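Local coordinates for alpha-acetolactate decarboxylase (Bacillus subtilis subsp. spizizenii, PDB 6J3D), which binds zinc and probably converts (2S)-2-acetolactate into (R)-acetoin and carbon dioxide, a step toward (R,R)-butane-2,3-diol, at residues Gly55-Gly60 / Val180-Pro185. Residues are numbered along the deposited sequence; the frame is centred on the assembly and turned at random.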
loop_
_atom_site.group_PDB
_atom_site.type_symbol
_atom_site.label_atom_id
_atom_site.label_comp_id
_atom_site.label_asym_id
_atom_site.label_seq_id
_atom_site.Cartn_x
_atom_site.Cartn_y
_atom_site.Cartn_z
ATOM N N GLY A 55 -14.127 10.843 -2.588
ATOM C CA GLY A 55 -14.995 10.277 -1.564
ATOM C C GLY A 55 -15.992 11.258 -1.019
ATOM O O GLY A 55 -15.921 12.447 -1.298
ATOM N N ASP A 56 -16.870 10.748 -0.179
ATOM C CA ASP A 56 -17.785 11.591 0.588
ATOM C C ASP A 56 -17.597 11.398 2.083
ATOM O O ASP A 56 -18.429 11.853 2.876
ATOM C CB ASP A 56 -19.233 11.302 0.169
ATOM C CG ASP A 56 -19.643 9.840 0.337
ATOM O OD1 ASP A 56 -19.029 9.101 1.113
ATOM O OD2 ASP A 56 -20.669 9.449 -0.286
ATOM N N PHE A 57 -16.489 10.762 2.464
ATOM C CA PHE A 57 -16.223 10.284 3.803
ATOM C C PHE A 57 -14.718 10.222 3.985
ATOM O O PHE A 57 -13.994 9.807 3.070
ATOM C CB PHE A 57 -16.777 8.858 3.852
ATOM C CG PHE A 57 -16.562 8.118 5.143
ATOM C CD1 PHE A 57 -17.616 7.859 5.980
ATOM C CD2 PHE A 57 -15.335 7.550 5.426
ATOM C CE1 PHE A 57 -17.425 7.067 7.137
ATOM C CE2 PHE A 57 -15.146 6.771 6.557
ATOM C CZ PHE A 57 -16.185 6.550 7.421
ATOM N N GLY A 58 -14.213 10.659 5.124
ATOM C CA GLY A 58 -12.754 10.569 5.355
ATOM C C GLY A 58 -12.240 11.245 6.604
ATOM O O GLY A 58 -12.996 11.921 7.338
ATOM N N ILE A 59 -10.943 11.047 6.832
ATOM C CA ILE A 59 -10.231 11.577 7.981
ATOM C C ILE A 59 -8.821 11.918 7.590
ATOM O O ILE A 59 -8.342 11.509 6.529
ATOM C CB ILE A 59 -10.167 10.551 9.158
ATOM C CG1 ILE A 59 -9.419 9.268 8.753
ATOM C CG2 ILE A 59 -11.603 10.291 9.735
ATOM C CD1 ILE A 59 -9.135 8.373 9.927
ATOM N N GLY A 60 -8.165 12.694 8.433
ATOM C CA GLY A 60 -6.775 13.025 8.218
ATOM C C GLY A 60 -6.378 14.259 8.937
ATOM O O GLY A 60 -6.928 14.576 10.001
ATOM N N VAL A 180 -16.095 8.435 12.731
ATOM C CA VAL A 180 -15.812 7.837 11.422
ATOM C C VAL A 180 -14.356 7.503 11.318
ATOM O O VAL A 180 -13.481 8.173 11.917
ATOM C CB VAL A 180 -16.210 8.716 10.211
ATOM C CG1 VAL A 180 -17.744 8.803 10.102
ATOM C CG2 VAL A 180 -15.527 10.076 10.253
ATOM N N GLY A 181 -14.059 6.444 10.565
ATOM C CA GLY A 181 -12.684 6.156 10.258
ATOM C C GLY A 181 -12.528 4.910 9.443
ATOM O O GLY A 181 -13.457 4.453 8.798
ATOM N N PHE A 182 -11.335 4.346 9.554
ATOM C CA PHE A 182 -10.940 3.228 8.728
ATOM C C PHE A 182 -10.319 2.128 9.548
ATOM O O PHE A 182 -9.658 2.387 10.561
ATOM C CB PHE A 182 -9.960 3.705 7.653
ATOM C CG PHE A 182 -10.549 4.660 6.684
ATOM C CD1 PHE A 182 -11.330 4.206 5.648
ATOM C CD2 PHE A 182 -10.363 6.033 6.830
ATOM C CE1 PHE A 182 -11.887 5.128 4.732
ATOM C CE2 PHE A 182 -10.924 6.919 5.929
ATOM C CZ PHE A 182 -11.689 6.483 4.922
ATOM N N LEU A 183 -10.516 0.883 9.087
ATOM C CA LEU A 183 -9.885 -0.302 9.660
ATOM C C LEU A 183 -8.894 -0.793 8.602
ATOM O O LEU A 183 -9.301 -1.021 7.455
ATOM C CB LEU A 183 -10.934 -1.369 9.917
ATOM C CG LEU A 183 -12.202 -1.063 10.667
ATOM C CD1 LEU A 183 -12.753 -2.406 11.109
ATOM C CD2 LEU A 183 -12.074 -0.059 11.746
ATOM N N THR A 184 -7.608 -0.828 8.962
ATOM C CA THR A 184 -6.497 -1.080 8.046
ATOM C C THR A 184 -5.795 -2.366 8.438
ATOM O O THR A 184 -5.418 -2.567 9.610
ATOM C CB THR A 184 -5.506 0.073 8.098
ATOM O OG1 THR A 184 -6.167 1.267 7.630
ATOM C CG2 THR A 184 -4.328 -0.183 7.230
ATOM N N PRO A 185 -5.610 -3.263 7.466
ATOM C CA PRO A 185 -4.868 -4.497 7.762
ATOM C C PRO A 185 -3.375 -4.249 8.072
ATOM O O PRO A 185 -2.779 -3.256 7.645
ATOM C CB PRO A 185 -5.015 -5.316 6.484
ATOM C CG PRO A 185 -5.773 -4.564 5.536
ATOM C CD PRO A 185 -6.094 -3.217 6.084
#
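Phe-57 and Phe-182 meet as an offset edge-to-face pair, a worked example of how two strands that cross nearly at right angles (82° between their directions) are packed mainly through apolar side chains, with the backbone of Gly-58 and Gly-181 in close contact. The ring planes stand 81° apart, and the edge of Phe-57 is turned toward the face of Phe-182, with the centroids 5.6 Å from each other. Phe-57 takes this place because its CG lies anti to the backbone N (chi1 177°), which swings the ring across to strand 180-184 although its CB does not point there. The same ring edge receives a backbone oxygen: Gly-181 O lies near the ring plane, 3.6 Å from Phe-57 CE2, where the weakly electropositive rim of the ring probably favours a carbonyl oxygen.

Aliphatic packing completes the junction. Val-180 comes obliquely to the Phe-57 ring, its CG1 3.5 Å from CE1, while its other methyl, CG2, lies 4.0 Å from Ile-59 CG2. Ile-59 thus shares the valine with the phenylalanine. The CG1 branch of Ile-59 runs to the edge of Phe-182, where Ile-59 CG1 sits 3.9 Å from CD2 and close to the ring plane. At Gly-58 and Gly-181 the backbone itself makes the contact: Gly-58 CA lies at the edge of the Phe-182 ring, by CE2, and Gly-181 CA is 4.2 Å from Ile-59 CD1.

Beyond the crossing, Phe-57 also stacks on Phe-102. A classic beta bulge at Asp-56 and Phe-57, both facing Thr-100, lies at the start of strand 57-61. Ile-59 also packs against His-197 and His-199, which bind zinc together with His-210. The arrangement is a near-orthogonal packing of strand 57-60 across strand 180-184 in the buried interior, beside the metal site of an acetolactate decarboxylase.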